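Local coordinates for ferritin (Pseudo-nitzschia multiseries, PDB 4ISM), which probably stores iron in a soluble, non-toxic form, taking up ferrous ions, oxidising them with oxygen and depositing ferric hydroxide inside a 24-subunit shell, at residues V13-T18 and Q96-S101; F17-V22 and A47-H52. All blocks are in the same frame, centred on the assembly; numbering follows the deposited sequence.

Contact 1 (V13-T18 and Q96-S101). With ZN (zinc ion), chain M.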
# COMPACT_ATOMS: atom_id res chain seq x y z
N VAL B 13 31.29 -37.28 21.18
CA VAL B 13 31.15 -35.92 21.64
C VAL B 13 32.56 -35.28 21.72
O VAL B 13 32.81 -34.15 21.23
CB VAL B 13 30.39 -35.83 22.99
CG1 VAL B 13 30.42 -34.40 23.53
CG2 VAL B 13 28.91 -36.27 22.85
N THR B 14 33.50 -36.01 22.32
CA THR B 14 34.87 -35.53 22.47
C THR B 14 35.49 -35.25 21.11
O THR B 14 36.15 -34.25 20.93
CB THR B 14 35.70 -36.58 23.22
OG1 THR B 14 34.97 -36.83 24.43
CG2 THR B 14 37.06 -36.00 23.59
N GLN B 15 35.30 -36.16 20.17
CA GLN B 15 35.88 -35.95 18.86
C GLN B 15 35.32 -34.69 18.19
O GLN B 15 36.10 -33.99 17.54
CB GLN B 15 35.56 -37.15 17.98
CG GLN B 15 36.17 -36.94 16.62
CD GLN B 15 37.52 -37.64 16.45
OE1 GLN B 15 38.36 -37.70 17.41
NE2 GLN B 15 37.70 -38.27 15.26
N GLU B 16 34.00 -34.40 18.30
CA GLU B 16 33.46 -33.21 17.62
C GLU B 16 34.08 -31.98 18.31
O GLU B 16 34.49 -31.03 17.64
CB GLU B 16 31.92 -33.14 17.71
CG GLU B 16 31.22 -34.39 17.11
CD GLU B 16 31.38 -34.44 15.60
OE1 GLU B 16 31.71 -33.37 14.98
OE2 GLU B 16 31.27 -35.54 15.01
N PHE B 17 34.16 -32.00 19.65
CA PHE B 17 34.71 -30.80 20.35
C PHE B 17 36.21 -30.64 20.07
O PHE B 17 36.74 -29.51 20.07
CB PHE B 17 34.42 -30.89 21.82
CG PHE B 17 32.96 -30.70 22.15
CD1 PHE B 17 32.06 -30.10 21.24
CD2 PHE B 17 32.48 -31.12 23.39
CE1 PHE B 17 30.72 -29.90 21.57
CE2 PHE B 17 31.15 -30.93 23.72
CZ PHE B 17 30.27 -30.32 22.82
N THR B 18 36.92 -31.76 19.98
CA THR B 18 38.37 -31.75 19.60
C THR B 18 38.56 -31.09 18.21
O THR B 18 39.45 -30.26 18.02
CB THR B 18 38.94 -33.20 19.59
OG1 THR B 18 38.91 -33.75 20.92
CG2 THR B 18 40.42 -33.30 19.01
N GLN B 96 38.83 -36.70 7.92
CA GLN B 96 38.91 -38.15 7.64
C GLN B 96 38.84 -38.93 8.94
O GLN B 96 38.17 -39.96 8.98
CB GLN B 96 40.19 -38.49 6.83
CG GLN B 96 40.16 -37.94 5.40
CD GLN B 96 41.50 -38.04 4.71
OE1 GLN B 96 42.52 -38.18 5.38
NE2 GLN B 96 41.52 -37.86 3.38
N ALA B 97 39.49 -38.44 10.00
CA ALA B 97 39.44 -39.09 11.32
C ALA B 97 38.01 -39.02 11.86
O ALA B 97 37.50 -39.98 12.48
CB ALA B 97 40.37 -38.40 12.33
N ASN B 98 37.35 -37.87 11.67
CA ASN B 98 36.05 -37.86 12.16
C ASN B 98 35.06 -38.72 11.39
O ASN B 98 34.13 -39.27 11.95
CB ASN B 98 35.52 -36.50 12.26
CG ASN B 98 34.44 -36.48 13.22
OD1 ASN B 98 34.50 -37.26 14.18
ND2 ASN B 98 33.42 -35.69 12.98
N THR B 99 35.32 -38.94 10.12
CA THR B 99 34.45 -39.81 9.29
C THR B 99 34.61 -41.23 9.84
O THR B 99 33.59 -41.95 10.02
CB THR B 99 34.85 -39.72 7.79
OG1 THR B 99 34.53 -38.42 7.30
CG2 THR B 99 34.15 -40.88 6.87
N ARG B 100 35.88 -41.63 10.10
CA ARG B 100 36.19 -42.98 10.57
C ARG B 100 35.54 -43.19 11.88
O ARG B 100 35.00 -44.26 12.18
CB ARG B 100 37.72 -43.29 10.66
CG ARG B 100 38.34 -43.65 9.31
CD ARG B 100 39.88 -43.92 9.23
NE ARG B 100 40.74 -43.20 10.18
CZ ARG B 100 41.45 -42.07 9.92
NH1 ARG B 100 41.43 -41.45 8.74
NH2 ARG B 100 42.19 -41.55 10.89
N SER B 101 35.59 -42.16 12.71
CA SER B 101 34.92 -42.26 13.95
C SER B 101 33.39 -42.52 13.88
O SER B 101 32.84 -43.38 14.62
CB SER B 101 35.17 -40.98 14.68
OG SER B 101 35.00 -41.19 16.02
ZN ZN M . 31.63 -32.89 13.04
O HOH W 1 30.38 -34.82 12.69
O HOH W 2 32.72 -33.32 11.33
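Gln-15 reaches from helix 4-32 across to helix 84-111, its side chain running past that of Asn-98 in the opposite direction. CB stands 3.9 Å from Asn-98 OD1, at the margin of contact. CG comes much closer, 3.0 Å from the same OD1, a tight carbon-oxygen approach that should be read with care because Asn-98 was refined in two conformations. CD also lies near that oxygen, and the two amide planes are turned 53° apart. CG lies anti to the backbone N (chi1 -179°), which carries the chain out toward the second helix, and a bend at chi2 brings the amide to the backbone of helix 84-111: NE2 sits 3.3 Å from Ala-97 O and 3.8 Å from Ser-101 CB. With an alanine in its place, Ala-97 O would probably lose its neighbour NE2 and a gap would open between Ala-97 and Ser-101. At the next residue, and in the conformer described here, Asn-98 ND2 donates to Glu-16 OE2 at 3.0 Å, almost straight (170°). The carboxylate oxygen lies in the amide plane of Asn-98 but receives the N-H from above its own plane. Gln-12 NE2 also hydrogen-bonds to Glu-16 OE2 and to Asn-98 OD1, while Ser-101 OG is held by Arg-11 and Gln-12. The other carboxylate oxygen, Glu-16 OE1, binds a zinc ion at 2.0 Å, and Asn-98 ND2 donates to a water on that ion. This antiparallel pairing of helices, with second-shell amides orienting a metal-binding glutamate, belongs to the ferroxidase centre inside the ferritin four-helix bundle.

Contact 2 (F17-V22 and A47-H52). With ZN (zinc ion), chain M; ZN (zinc ion), chain N; ZN (zinc ion), chain O.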
# COMPACT_ATOMS: atom_id res chain seq x y z
N PHE B 17 34.16 -32.00 19.65
CA PHE B 17 34.71 -30.80 20.35
C PHE B 17 36.21 -30.64 20.07
O PHE B 17 36.74 -29.51 20.07
CB PHE B 17 34.42 -30.89 21.82
CG PHE B 17 32.96 -30.70 22.15
CD1 PHE B 17 32.06 -30.10 21.24
CD2 PHE B 17 32.48 -31.12 23.39
CE1 PHE B 17 30.72 -29.90 21.57
CE2 PHE B 17 31.15 -30.93 23.72
CZ PHE B 17 30.27 -30.32 22.82
N THR B 18 36.92 -31.76 19.98
CA THR B 18 38.37 -31.75 19.60
C THR B 18 38.56 -31.09 18.21
O THR B 18 39.45 -30.26 18.02
CB THR B 18 38.94 -33.20 19.59
OG1 THR B 18 38.91 -33.75 20.92
CG2 THR B 18 40.42 -33.30 19.01
N ALA B 19 37.73 -31.51 17.26
CA ALA B 19 37.68 -30.94 15.90
C ALA B 19 37.38 -29.48 15.99
O ALA B 19 38.04 -28.68 15.32
CB ALA B 19 36.65 -31.70 15.00
N SER B 20 36.42 -29.07 16.82
CA SER B 20 36.11 -27.64 16.90
C SER B 20 37.39 -26.85 17.32
O SER B 20 37.69 -25.72 16.79
CB SER B 20 34.97 -27.48 17.95
OG SER B 20 34.63 -26.15 18.21
N GLN B 21 38.17 -27.45 18.25
CA GLN B 21 39.32 -26.69 18.80
C GLN B 21 40.41 -26.68 17.74
O GLN B 21 41.15 -25.71 17.64
CB GLN B 21 39.93 -27.36 20.04
CG GLN B 21 39.14 -27.04 21.28
CD GLN B 21 39.35 -25.56 21.69
OE1 GLN B 21 38.61 -24.69 21.26
NE2 GLN B 21 40.32 -25.31 22.55
N VAL B 22 40.54 -27.79 16.99
CA VAL B 22 41.56 -27.83 15.90
C VAL B 22 41.23 -26.78 14.79
O VAL B 22 42.11 -26.01 14.37
CB VAL B 22 41.68 -29.22 15.27
CG1 VAL B 22 42.67 -29.17 14.05
CG2 VAL B 22 42.20 -30.20 16.35
N ALA B 47 32.63 -23.40 14.93
CA ALA B 47 31.30 -23.33 15.55
C ALA B 47 30.45 -24.51 15.07
O ALA B 47 29.69 -25.12 15.82
CB ALA B 47 30.64 -21.97 15.25
N GLU B 48 30.58 -24.87 13.82
CA GLU B 48 29.80 -25.97 13.32
C GLU B 48 30.16 -27.31 13.98
O GLU B 48 29.24 -28.15 14.20
CB GLU B 48 30.07 -26.10 11.82
CG GLU B 48 29.43 -27.33 11.18
CD GLU B 48 29.87 -27.43 9.73
OE1 GLU B 48 29.75 -26.41 8.99
OE2 GLU B 48 30.39 -28.49 9.35
N GLU B 49 31.45 -27.57 14.20
CA GLU B 49 31.81 -28.83 14.87
C GLU B 49 31.25 -28.82 16.25
O GLU B 49 30.85 -29.88 16.81
CB GLU B 49 33.35 -28.99 14.96
CG GLU B 49 34.02 -29.21 13.61
CD GLU B 49 33.54 -30.46 12.91
OE1 GLU B 49 33.03 -31.36 13.58
OE2 GLU B 49 33.56 -30.56 11.67
N ARG B 50 31.29 -27.63 16.88
CA ARG B 50 30.66 -27.55 18.18
C ARG B 50 29.17 -27.93 18.12
O ARG B 50 28.69 -28.71 18.94
CB ARG B 50 30.90 -26.16 18.87
CG ARG B 50 30.31 -26.11 20.27
CD ARG B 50 30.97 -25.09 21.20
NE ARG B 50 30.35 -25.03 22.55
CZ ARG B 50 29.17 -24.43 22.73
NH1 ARG B 50 28.62 -23.91 21.69
NH2 ARG B 50 28.53 -24.44 23.87
N GLU B 51 28.45 -27.40 17.15
CA GLU B 51 27.00 -27.74 17.01
C GLU B 51 26.84 -29.25 16.79
O GLU B 51 25.92 -29.87 17.31
CB GLU B 51 26.35 -26.97 15.82
CG GLU B 51 26.28 -25.47 16.04
CD GLU B 51 25.45 -25.12 17.30
OE1 GLU B 51 24.38 -25.74 17.55
OE2 GLU B 51 25.90 -24.27 18.11
N HIS B 52 27.74 -29.87 16.03
CA HIS B 52 27.67 -31.35 15.88
C HIS B 52 27.79 -32.06 17.25
O HIS B 52 27.05 -33.01 17.53
CB HIS B 52 28.82 -31.96 15.02
CG HIS B 52 28.84 -31.52 13.59
ND1 HIS B 52 29.94 -31.71 12.78
CD2 HIS B 52 27.92 -30.87 12.82
CE1 HIS B 52 29.72 -31.17 11.59
NE2 HIS B 52 28.50 -30.64 11.59
ZN ZN M . 31.63 -32.89 13.04
ZN ZN N . 31.27 -27.63 7.42
ZN ZN O . 33.53 -31.86 10.45
O HOH W 2 32.72 -33.32 11.33
O HOH W 1 30.38 -34.82 12.69
O HOH W 3 30.18 -27.18 5.91
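Glu-49 OE1, lying against the methyl group of Ala-19, binds a zinc ion at 2.1 Å, and the other oxygen, OE2, binds a second zinc ion, so that the carboxylate bridges the pair. His-52, one turn on, binds the first ion through ND1, also at 2.1 Å. The stem of Glu-49 carries the contact with helix 4-32: CB lies 3.7 Å from Ser-20 CB, and CG lies 3.9 Å from the methyl CB of Ala-19. CG anti to the carbonyl carbon (chi1 -68°) and a bend at chi2 fold the chain over Ala-19 before it turns to the metals. Beside it, Ser-20 OG rests against Arg-50 CB. Phe-17 closes the far end, directing the edge of its ring at the backbone of Arg-50: CE1 is 3.5 Å from Arg-50 O, which lies near the ring plane. The same carbon touches Arg-50 CG, and the two side chains cross obliquely. Arg-50 runs extended from CG to NE into the subunit interface, where it packs against Arg-50 of a neighbouring subunit. Glu-48 points another way and chelates a third zinc ion with both oxygens, alongside Glu-45 and Glu-131. With Ala-19 and Ser-20 as the small residues on this face, the helix axes come to 7.7 Å, antiparallel at 173°. Such close packing of the first two long helices, with a bridging glutamate and a histidine facing inward, characterises the dinuclear ferroxidase site of the ferritin four-helix bundle.

Helix 4-32 is common to both contacts, which overlap along it at Phe-17 and Thr-18, with centres about 9 Å apart. Contact 1 ties it to helix 84-111 and contact 2 to helix 36-62, so three helices of the bundle converge on the metals. At the junction Glu-16 OE1 lies 2.8 Å from Glu-49 OE1, a closeness of two carboxylates that the zinc ion bound by both probably makes tolerable. His-52 completes the protein ligands of that ion. A water bridges it to the second ion, 3.4 Å away between the two zinc atoms; the second ion is also bound by Glu-95 of helix 84-111.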